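Local coordinates for flagellar basal body protein (Helicobacter pylori, PDB 5NPY) that probably serves as a building block of the flagellar hook, the flexible joint that connects the rotary motor to the filament, at residues S451-D455 against L467-Q471; I413-E419 against M435-K440; E86-Q92 against K556-L562. One frame throughout, in Å; residues are numbered along the deposited sequence.

Contact 1 of 3, residues S451-D455 against L467-Q471; sequences SENHD and LEASQ
The carboxylate of E468 leaves its strand and enters the curve of the loop 451-455, where N453 holds it with both backbone and side chain. The backbone N of N453 bonds to E468 OE1 at 2.7 Å. The side-chain ND2 of N453 gives a short bond of 2.5 Å to E468 OE2, on the syn lone pair of that oxygen. E468 OE2 sits a little out of the N453 side-chain amide plane, and the two flat groups are turned 43° against each other. The extended E468 chain, with CG anti to the backbone N (chi1 -174°), provides the reach. The place of OE1 is less sure, because it lies implausibly close to S451 OG. That approach is doubtful; S451 OG has a hydrogen-bond partner in S196 OG.

H454 stands beside the same carboxylate. Its ring edge faces E468, with CD2 3.6 Å from OE1. S470 forms the second polar link. The amide N of E452 bonds to S470 OG at 2.8 Å, almost straight at 171°. A water lies 2.7 Å from S470 OG and gives a weak bond to E452 OE2. At the other end L467 CD1 lies 4.1 Å from H454 CB and also rests against the backbone O of D455.

The loop holds its own shape through S451 N to H454 O, at 2.9 Å. On the strand side, L467 and E468 form a classic beta bulge opposite S196 of strand 192-198.

The backbone N of E452 thus finds an acceptor in S470 OG, and that of N453 probably one in E468. The E468 charge is met by N-H donors of N453, which would probably favour its ionised form. The link is polar and ties a surface loop to an outer strand of its sheet.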
loop_
_atom_site.group_PDB
_atom_site.type_symbol
_atom_site.label_atom_id
_atom_site.label_comp_id
_atom_site.label_asym_id
_atom_site.label_seq_id
_atom_site.Cartn_x
_atom_site.Cartn_y
_atom_site.Cartn_z
ATOM N N SER A 451 -0.578 -4.542 -2.176
ATOM C CA SER A 451 0.567 -4.101 -1.393
ATOM C C SER A 451 1.437 -5.322 -1.111
ATOM O O SER A 451 1.235 -6.396 -1.687
ATOM C CB SER A 451 0.101 -3.441 -0.087
ATOM O OG SER A 451 -0.613 -4.388 0.702
ATOM N N GLU A 452 2.389 -5.165 -0.185
ATOM C CA GLU A 452 3.271 -6.275 0.178
ATOM C C GLU A 452 2.496 -7.494 0.680
ATOM O O GLU A 452 2.819 -8.633 0.320
ATOM C CB GLU A 452 4.277 -5.827 1.243
ATOM C CG GLU A 452 5.374 -6.846 1.529
ATOM C CD GLU A 452 6.348 -6.365 2.584
ATOM O OE1 GLU A 452 6.793 -7.190 3.414
ATOM O OE2 GLU A 452 6.660 -5.154 2.590
ATOM N N ASN A 453 1.489 -7.296 1.526
ATOM C CA ASN A 453 0.893 -8.438 2.204
ATOM C C ASN A 453 -0.586 -8.666 1.914
ATOM O O ASN A 453 -1.126 -9.677 2.368
ATOM C CB ASN A 453 1.105 -8.309 3.717
ATOM C CG ASN A 453 2.551 -8.044 4.069
ATOM O OD1 ASN A 453 3.407 -8.888 3.846
ATOM N ND2 ASN A 453 2.831 -6.868 4.620
ATOM N N HIS A 454 -1.254 -7.777 1.179
ATOM C CA HIS A 454 -2.667 -7.947 0.853
ATOM C C HIS A 454 -2.907 -7.525 -0.592
ATOM O O HIS A 454 -2.150 -6.723 -1.154
ATOM C CB HIS A 454 -3.588 -7.123 1.795
ATOM C CG HIS A 454 -3.299 -7.339 3.246
ATOM N ND1 HIS A 454 -3.998 -8.242 4.016
ATOM C CD2 HIS A 454 -2.361 -6.804 4.061
ATOM C CE1 HIS A 454 -3.517 -8.244 5.244
ATOM N NE2 HIS A 454 -2.523 -7.380 5.300
ATOM N N ASP A 455 -3.959 -8.105 -1.180
ATOM C CA ASP A 455 -4.484 -7.810 -2.505
ATOM C C ASP A 455 -5.764 -6.982 -2.397
ATOM O O ASP A 455 -6.537 -7.121 -1.440
ATOM C CB ASP A 455 -4.788 -9.111 -3.265
ATOM C CG ASP A 455 -3.567 -10.009 -3.405
ATOM O OD1 ASP A 455 -2.540 -9.526 -3.912
ATOM O OD2 ASP A 455 -3.624 -11.191 -3.006
ATOM N N LEU A 467 -6.568 -1.630 3.262
ATOM C CA LEU A 467 -5.935 -2.746 3.953
ATOM C C LEU A 467 -4.484 -2.452 4.313
ATOM O O LEU A 467 -4.076 -2.631 5.468
ATOM C CB LEU A 467 -5.986 -3.993 3.073
ATOM C CG LEU A 467 -7.365 -4.216 2.476
ATOM C CD1 LEU A 467 -7.339 -5.535 1.744
ATOM C CD2 LEU A 467 -8.409 -4.263 3.637
ATOM N N GLU A 468 -3.685 -2.020 3.334
ATOM C CA GLU A 468 -2.259 -1.800 3.545
ATOM C C GLU A 468 -1.732 -0.846 2.481
ATOM O O GLU A 468 -2.183 -0.892 1.338
ATOM C CB GLU A 468 -1.489 -3.120 3.483
ATOM C CG GLU A 468 -0.008 -3.033 3.822
ATOM C CD GLU A 468 0.688 -4.365 3.655
ATOM O OE1 GLU A 468 0.413 -5.035 2.646
ATOM O OE2 GLU A 468 1.493 -4.748 4.535
ATOM N N ALA A 469 -0.792 0.021 2.870
ATOM C CA ALA A 469 -0.052 0.872 1.938
ATOM C C ALA A 469 1.433 0.553 2.058
ATOM O O ALA A 469 2.032 0.750 3.118
ATOM C CB ALA A 469 -0.302 2.361 2.195
ATOM N N SER A 470 2.005 0.036 0.984
ATOM C CA SER A 470 3.415 -0.291 0.880
ATOM C C SER A 470 4.098 0.758 0.004
ATOM O O SER A 470 3.535 1.218 -0.995
ATOM C CB SER A 470 3.611 -1.696 0.290
ATOM O OG SER A 470 2.979 -2.698 1.084
ATOM N N GLN A 471 5.313 1.129 0.378
ATOM C CA GLN A 471 5.899 2.329 -0.189
ATOM C C GLN A 471 7.331 2.465 0.303
ATOM O O GLN A 471 7.631 2.146 1.455
ATOM C CB GLN A 471 5.090 3.556 0.206
ATOM C CG GLN A 471 5.711 4.813 -0.184
ATOM C CD GLN A 471 5.351 5.912 0.714
ATOM O OE1 GLN A 471 5.763 6.982 0.570
ATOM N NE2 GLN A 471 4.582 5.671 1.660
HETATM O O HOH W 1 4.469 -2.731 3.328
#

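Contact 2 of 3, residues I413-E419 against M435-K440; sequences INDPTWE and MTLDFK
I413 meets F439, and T417 meets L437 and M435, where two beta sheets pack against each other in the manner of a beta sandwich. Strands 417-419 and 435-439 run nearly antiparallel, at 168°. Their axes come no closer than 8.4 Å, so side chains rather than backbone bonds fill the interface.

At one end, I413 CD1 comes to the edge of the F439 ring, in its plane, 3.9 Å from CD2. The I413 CG1 branch lies between its own backbone N and carbonyl carbon (chi1 53°), and CD1 at its end does the touching. I413 CD1 also lies 4.1 Å from K440 CG. Next along, the N414 side-chain amide lies against the backbone carbonyl of D438, with N414 CG 3.4 Å from D438 O. Which amide atom faces that carbonyl is uncertain.

In the middle, T417 crosses L437 at a slant. Its OG1 and CB both meet the CD2 methyl of L437. The other T417 branch, CG2, slides past the M435 side chain and lies 4.2 Å from SD. E419 bends back at its second torsion (chi2 62°), and its side chain passes that of M435 in the opposite direction.

The strands are fixed by their own neighbours. Backbone bonds tie I413, T417 and E419 to I404, S402 and V400 of strand 396-406, and M435 and L437 to Y446 and L444 of strand 442-447. F439 packs edge-to-face with Y371 and touches I404, while K440 NZ turns away to a salt bridge with D365 and a hydrogen bond with Y371 OH.

The contact thus mixes apolar touches with polar groups: N414 and the T417 hydroxyl lie within it. At the far end from I413, E419 OE1 rests 3.9 Å from M435 CB.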
loop_
_atom_site.group_PDB
_atom_site.type_symbol
_atom_site.label_atom_id
_atom_site.label_comp_id
_atom_site.label_asym_id
_atom_site.label_seq_id
_atom_site.Cartn_x
_atom_site.Cartn_y
_atom_site.Cartn_z
ATOM N N ILE A 413 -0.862 19.381 -5.787
ATOM C CA ILE A 413 0.345 19.847 -6.469
ATOM C C ILE A 413 0.254 19.415 -7.925
ATOM O O ILE A 413 1.153 19.683 -8.729
ATOM C CB ILE A 413 1.625 19.274 -5.825
ATOM C CG1 ILE A 413 1.537 17.743 -5.738
ATOM C CG2 ILE A 413 1.888 19.887 -4.445
ATOM C CD1 ILE A 413 2.870 17.038 -5.849
ATOM N N ASN A 414 -0.867 18.800 -8.277
ATOM C CA ASN A 414 -0.941 17.814 -9.338
ATOM C C ASN A 414 -2.210 18.015 -10.146
ATOM O O ASN A 414 -3.213 18.506 -9.627
ATOM C CB ASN A 414 -0.976 16.402 -8.713
ATOM C CG ASN A 414 0.166 15.540 -9.145
ATOM O OD1 ASN A 414 1.120 16.003 -9.768
ATOM N ND2 ASN A 414 0.081 14.273 -8.816
ATOM N N ASP A 415 -2.168 17.591 -11.444
ATOM C CA ASP A 415 -3.490 17.350 -12.003
ATOM C C ASP A 415 -3.909 15.911 -11.709
ATOM O O ASP A 415 -3.060 15.043 -11.494
ATOM C CB ASP A 415 -3.496 17.589 -13.516
ATOM C CG ASP A 415 -3.867 19.023 -13.899
ATOM O OD1 ASP A 415 -3.625 19.951 -13.090
ATOM O OD2 ASP A 415 -4.399 19.211 -15.022
ATOM N N PRO A 416 -5.198 15.609 -11.657
ATOM C CA PRO A 416 -5.604 14.216 -11.402
ATOM C C PRO A 416 -5.258 13.286 -12.561
ATOM O O PRO A 416 -5.311 13.672 -13.731
ATOM C CB PRO A 416 -7.121 14.312 -11.188
ATOM C CG PRO A 416 -7.518 15.681 -11.734
ATOM C CD PRO A 416 -6.317 16.557 -11.523
ATOM N N THR A 417 -4.889 12.049 -12.209
ATOM C CA THR A 417 -4.649 10.960 -13.148
ATOM C C THR A 417 -5.756 9.910 -13.003
ATOM O O THR A 417 -5.951 9.347 -11.915
ATOM C CB THR A 417 -3.285 10.308 -12.910
ATOM O OG1 THR A 417 -2.253 11.307 -12.894
ATOM C CG2 THR A 417 -2.995 9.284 -14.021
ATOM N N TRP A 418 -6.447 9.625 -14.103
ATOM C CA TRP A 418 -7.575 8.702 -14.108
ATOM C C TRP A 418 -7.133 7.315 -14.552
ATOM O O TRP A 418 -6.340 7.165 -15.481
ATOM C CB TRP A 418 -8.715 9.201 -15.009
ATOM C CG TRP A 418 -9.447 10.365 -14.424
ATOM C CD1 TRP A 418 -9.099 11.663 -14.538
ATOM C CD2 TRP A 418 -10.626 10.340 -13.595
ATOM N NE1 TRP A 418 -9.976 12.457 -13.863
ATOM C CE2 TRP A 418 -10.926 11.676 -13.266
ATOM C CE3 TRP A 418 -11.464 9.327 -13.122
ATOM C CZ2 TRP A 418 -12.029 12.035 -12.481
ATOM C CZ3 TRP A 418 -12.560 9.681 -12.334
ATOM C CH2 TRP A 418 -12.831 11.022 -12.026
ATOM N N GLU A 419 -7.657 6.304 -13.873
ATOM C CA GLU A 419 -7.340 4.918 -14.156
ATOM C C GLU A 419 -8.616 4.110 -13.966
ATOM O O GLU A 419 -9.416 4.407 -13.069
ATOM C CB GLU A 419 -6.210 4.452 -13.231
ATOM C CG GLU A 419 -5.615 3.121 -13.565
ATOM C CD GLU A 419 -4.983 3.129 -14.943
ATOM O OE1 GLU A 419 -4.212 4.073 -15.244
ATOM O OE2 GLU A 419 -5.295 2.209 -15.733
ATOM N N MET A 435 0.169 3.105 -12.593
ATOM C CA MET A 435 0.100 4.402 -13.246
ATOM C C MET A 435 1.310 5.229 -12.830
ATOM O O MET A 435 2.044 4.880 -11.895
ATOM C CB MET A 435 -1.234 5.120 -12.930
ATOM C CG MET A 435 -1.275 5.932 -11.621
ATOM S SD MET A 435 -2.983 6.284 -11.082
ATOM C CE MET A 435 -3.293 4.729 -10.215
ATOM N N THR A 436 1.534 6.322 -13.560
ATOM C CA THR A 436 2.665 7.212 -13.298
ATOM C C THR A 436 2.148 8.588 -12.913
ATOM O O THR A 436 1.477 9.254 -13.707
ATOM C CB THR A 436 3.611 7.323 -14.498
ATOM O OG1 THR A 436 4.245 6.053 -14.713
ATOM C CG2 THR A 436 4.704 8.389 -14.198
ATOM N N LEU A 437 2.429 8.989 -11.685
ATOM C CA LEU A 437 2.118 10.320 -11.199
ATOM C C LEU A 437 3.390 11.138 -11.230
ATOM O O LEU A 437 4.490 10.596 -11.108
ATOM C CB LEU A 437 1.592 10.280 -9.765
ATOM C CG LEU A 437 0.533 9.225 -9.482
ATOM C CD1 LEU A 437 0.101 9.355 -8.025
ATOM C CD2 LEU A 437 -0.627 9.372 -10.458
ATOM N N ASP A 438 3.236 12.447 -11.352
ATOM C CA ASP A 438 4.352 13.374 -11.205
ATOM C C ASP A 438 4.365 13.929 -9.780
ATOM O O ASP A 438 3.461 14.669 -9.380
ATOM C CB ASP A 438 4.271 14.505 -12.228
ATOM C CG ASP A 438 5.473 15.418 -12.145
ATOM O OD1 ASP A 438 5.394 16.432 -11.409
ATOM O OD2 ASP A 438 6.506 15.080 -12.777
ATOM N N PHE A 439 5.399 13.584 -9.026
ATOM C CA PHE A 439 5.566 14.004 -7.637
ATOM C C PHE A 439 6.677 15.064 -7.558
ATOM O O PHE A 439 7.841 14.748 -7.279
ATOM C CB PHE A 439 5.893 12.799 -6.764
ATOM C CG PHE A 439 6.015 13.120 -5.313
ATOM C CD1 PHE A 439 6.709 12.270 -4.459
ATOM C CD2 PHE A 439 5.403 14.244 -4.784
ATOM C CE1 PHE A 439 6.797 12.559 -3.112
ATOM C CE2 PHE A 439 5.487 14.532 -3.434
ATOM C CZ PHE A 439 6.180 13.698 -2.601
ATOM N N LYS A 440 6.292 16.326 -7.766
ATOM C CA LYS A 440 7.205 17.477 -7.656
ATOM C C LYS A 440 8.416 17.323 -8.569
ATOM O O LYS A 440 9.549 17.571 -8.164
ATOM C CB LYS A 440 7.657 17.700 -6.207
ATOM C CG LYS A 440 6.685 18.525 -5.385
ATOM C CD LYS A 440 6.956 18.394 -3.895
ATOM C CE LYS A 440 8.303 18.956 -3.529
ATOM N NZ LYS A 440 8.492 19.036 -2.049
#

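Contact 3 of 3, residues E86-Q92 against K556-L562; sequences EFHMAYQ and KIRHKYL
Residues 89-92 and 556-559 pair as antiparallel strands: A90 with R558 and Q92 with K556 are hydrogen-bonded pairs, and M89 with H559 and Y91 with I557 are non-hydrogen-bonded pairs. The ladder gains one more bond, K560 N to H88 O at 2.8 Å, from within the type II turn R558 to Y561.

H559 reaches past the end of the ladder. Its NE2 donates to E86 O at 2.7 Å, with the oxygen close to the ring plane but the donor 42° out of the carbonyl plane. E86 and K560 lie side by side, and E86 OE2 forms a salt bridge to K560 NZ at 3.1 Å. L562 CD1 sits over one face of the H88 ring, offset toward its rim, while H88 ND1 bonds to S83.

On the face with M89 and Y91, M89 SD meets I557 CG2 at 4.0 Å and Y91 CD2 meets I557 CG1. I505 and I507 of strand 499-509 pack on this face.

The pairing joins the two ends of the modelled chain, separated by over 460 residues. This closure is consistent with the D1 domain of FlgE-family proteins, built from both terminal parts of the chain.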
loop_
_atom_site.group_PDB
_atom_site.type_symbol
_atom_site.label_atom_id
_atom_site.label_comp_id
_atom_site.label_asym_id
_atom_site.label_seq_id
_atom_site.Cartn_x
_atom_site.Cartn_y
_atom_site.Cartn_z
ATOM N N GLU A 86 26.440 1.475 27.214
ATOM C CA GLU A 86 25.592 1.184 26.060
ATOM C C GLU A 86 26.018 -0.084 25.322
ATOM O O GLU A 86 25.177 -0.751 24.707
ATOM C CB GLU A 86 25.573 2.376 25.105
ATOM C CG GLU A 86 24.546 3.432 25.492
ATOM C CD GLU A 86 23.107 2.940 25.365
ATOM O OE1 GLU A 86 22.497 3.145 24.291
ATOM O OE2 GLU A 86 22.585 2.349 26.338
ATOM N N PHE A 87 27.299 -0.447 25.378
ATOM C CA PHE A 87 27.773 -1.644 24.694
ATOM C C PHE A 87 28.358 -2.675 25.658
ATOM O O PHE A 87 29.069 -3.595 25.234
ATOM C CB PHE A 87 28.781 -1.262 23.610
ATOM C CG PHE A 87 28.157 -0.565 22.444
ATOM C CD1 PHE A 87 27.450 -1.281 21.492
ATOM C CD2 PHE A 87 28.253 0.810 22.309
ATOM C CE1 PHE A 87 26.864 -0.644 20.412
ATOM C CE2 PHE A 87 27.668 1.457 21.236
ATOM C CZ PHE A 87 26.969 0.729 20.283
ATOM N N HIS A 88 28.068 -2.554 26.947
ATOM C CA HIS A 88 28.461 -3.612 27.866
ATOM C C HIS A 88 27.570 -4.824 27.647
ATOM O O HIS A 88 26.349 -4.695 27.534
ATOM C CB HIS A 88 28.392 -3.117 29.310
ATOM C CG HIS A 88 29.453 -2.113 29.634
ATOM N ND1 HIS A 88 29.447 -1.360 30.786
ATOM C CD2 HIS A 88 30.557 -1.736 28.943
ATOM C CE1 HIS A 88 30.506 -0.570 30.796
ATOM N NE2 HIS A 88 31.194 -0.776 29.688
ATOM N N MET A 89 28.183 -6.002 27.557
ATOM C CA MET A 89 27.432 -7.217 27.278
ATOM C C MET A 89 28.192 -8.415 27.823
ATOM O O MET A 89 29.379 -8.327 28.150
ATOM C CB MET A 89 27.169 -7.388 25.773
ATOM C CG MET A 89 28.439 -7.404 24.913
ATOM S SD MET A 89 28.068 -7.459 23.144
ATOM C CE MET A 89 27.643 -5.742 22.841
ATOM N N ALA A 90 27.485 -9.541 27.919
ATOM C CA ALA A 90 28.050 -10.777 28.440
ATOM C C ALA A 90 27.570 -11.951 27.600
ATOM O O ALA A 90 26.403 -12.004 27.200
ATOM C CB ALA A 90 27.677 -10.999 29.913
ATOM N N TYR A 91 28.479 -12.887 27.338
ATOM C CA TYR A 91 28.202 -14.070 26.535
ATOM C C TYR A 91 28.081 -15.280 27.451
ATOM O O TYR A 91 28.983 -15.548 28.253
ATOM C CB TYR A 91 29.310 -14.290 25.498
ATOM C CG TYR A 91 29.082 -15.472 24.573
ATOM C CD1 TYR A 91 29.977 -16.533 24.531
ATOM C CD2 TYR A 91 27.967 -15.528 23.737
ATOM C CE1 TYR A 91 29.774 -17.620 23.678
ATOM C CE2 TYR A 91 27.756 -16.611 22.885
ATOM C CZ TYR A 91 28.667 -17.650 22.862
ATOM O OH TYR A 91 28.466 -18.718 22.022
ATOM N N GLN A 92 26.965 -15.996 27.345
ATOM C CA GLN A 92 26.793 -17.290 27.995
ATOM C C GLN A 92 26.998 -18.402 26.979
ATOM O O GLN A 92 26.624 -18.261 25.815
ATOM C CB GLN A 92 25.403 -17.431 28.606
ATOM C CG GLN A 92 25.172 -16.696 29.897
ATOM C CD GLN A 92 23.847 -17.094 30.518
ATOM O OE1 GLN A 92 23.361 -16.449 31.444
ATOM N NE2 GLN A 92 23.254 -18.170 30.005
ATOM N N LYS A 556 24.318 -17.373 24.048
ATOM C CA LYS A 556 23.436 -16.218 23.987
ATOM C C LYS A 556 24.199 -14.998 24.481
ATOM O O LYS A 556 25.021 -15.101 25.396
ATOM C CB LYS A 556 22.171 -16.449 24.827
ATOM C CG LYS A 556 22.232 -15.883 26.240
ATOM C CD LYS A 556 21.282 -16.607 27.183
ATOM C CE LYS A 556 19.875 -16.663 26.613
ATOM N NZ LYS A 556 19.033 -17.697 27.282
ATOM N N ILE A 557 23.929 -13.848 23.867
ATOM C CA ILE A 557 24.538 -12.581 24.252
ATOM C C ILE A 557 23.566 -11.827 25.147
ATOM O O ILE A 557 22.374 -11.729 24.837
ATOM C CB ILE A 557 24.908 -11.744 23.014
ATOM C CG1 ILE A 557 25.995 -12.449 22.206
ATOM C CG2 ILE A 557 25.388 -10.383 23.430
ATOM C CD1 ILE A 557 26.587 -11.605 21.080
ATOM N N ARG A 558 24.066 -11.287 26.254
ATOM C CA ARG A 558 23.231 -10.615 27.245
ATOM C C ARG A 558 23.625 -9.142 27.341
ATOM O O ARG A 558 24.695 -8.813 27.866
ATOM C CB ARG A 558 23.355 -11.313 28.596
ATOM C CG ARG A 558 22.776 -12.719 28.598
ATOM C CD ARG A 558 23.122 -13.454 29.888
ATOM N NE ARG A 558 22.633 -12.743 31.070
ATOM C CZ ARG A 558 22.456 -13.300 32.265
ATOM N NH1 ARG A 558 22.725 -14.586 32.446
ATOM N NH2 ARG A 558 22.005 -12.568 33.278
ATOM N N HIS A 559 22.754 -8.261 26.843
ATOM C CA HIS A 559 23.031 -6.828 26.848
ATOM C C HIS A 559 22.943 -6.266 28.267
ATOM O O HIS A 559 22.046 -6.615 29.043
ATOM C CB HIS A 559 22.049 -6.105 25.921
ATOM C CG HIS A 559 22.439 -4.698 25.585
ATOM N ND1 HIS A 559 21.552 -3.790 25.046
ATOM C CD2 HIS A 559 23.617 -4.040 25.710
ATOM C CE1 HIS A 559 22.163 -2.633 24.859
ATOM N NE2 HIS A 559 23.418 -2.758 25.250
ATOM N N LYS A 560 23.917 -5.419 28.607
ATOM C CA LYS A 560 23.965 -4.666 29.863
ATOM C C LYS A 560 24.203 -5.556 31.086
ATOM O O LYS A 560 23.781 -5.226 32.197
ATOM C CB LYS A 560 22.712 -3.799 30.028
ATOM C CG LYS A 560 22.688 -2.680 28.988
ATOM C CD LYS A 560 21.597 -1.650 29.203
ATOM C CE LYS A 560 21.970 -0.350 28.490
ATOM N NZ LYS A 560 20.787 0.459 28.088
ATOM N N TYR A 561 24.901 -6.676 30.885
ATOM C CA TYR A 561 25.507 -7.458 31.955
ATOM C C TYR A 561 26.978 -7.694 31.625
ATOM O O TYR A 561 27.383 -7.663 30.461
ATOM C CB TYR A 561 24.810 -8.810 32.157
ATOM C CG TYR A 561 23.433 -8.744 32.775
ATOM C CD1 TYR A 561 23.238 -9.011 34.126
ATOM C CD2 TYR A 561 22.322 -8.433 32.001
ATOM C CE1 TYR A 561 21.975 -8.963 34.690
ATOM C CE2 TYR A 561 21.054 -8.380 32.556
ATOM C CZ TYR A 561 20.883 -8.647 33.901
ATOM O OH TYR A 561 19.614 -8.588 34.445
ATOM N N LEU A 562 27.781 -7.935 32.664
ATOM C CA LEU A 562 29.200 -8.240 32.518
ATOM C C LEU A 562 29.541 -9.503 33.306
ATOM O O LEU A 562 28.737 -10.024 34.086
ATOM C CB LEU A 562 30.078 -7.061 32.968
ATOM C CG LEU A 562 30.074 -5.804 32.091
ATOM C CD1 LEU A 562 30.950 -4.690 32.664
ATOM C CD2 LEU A 562 30.506 -6.143 30.668
#

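Contact 1 is a surface contact, whereas contacts 2 and 3 are partly buried. Contacts 1 and 2 involve the same four-stranded sheet: strand 465-471 lies at one outer edge and strand 435-439 at the other. Their centres are about 20 Å apart and they do not touch. Contact 1 works through polar side chains and loop amides. Contact 2 sets mainly apolar side chains between two sheets. Contact 3 relies on backbone pairing within one sheet, with a mostly apolar face and a salt bridge at one end. It lies about 38 Å from contact 1 and about 51 Å from contact 2, centre to centre. Along the chain, it encloses both of them.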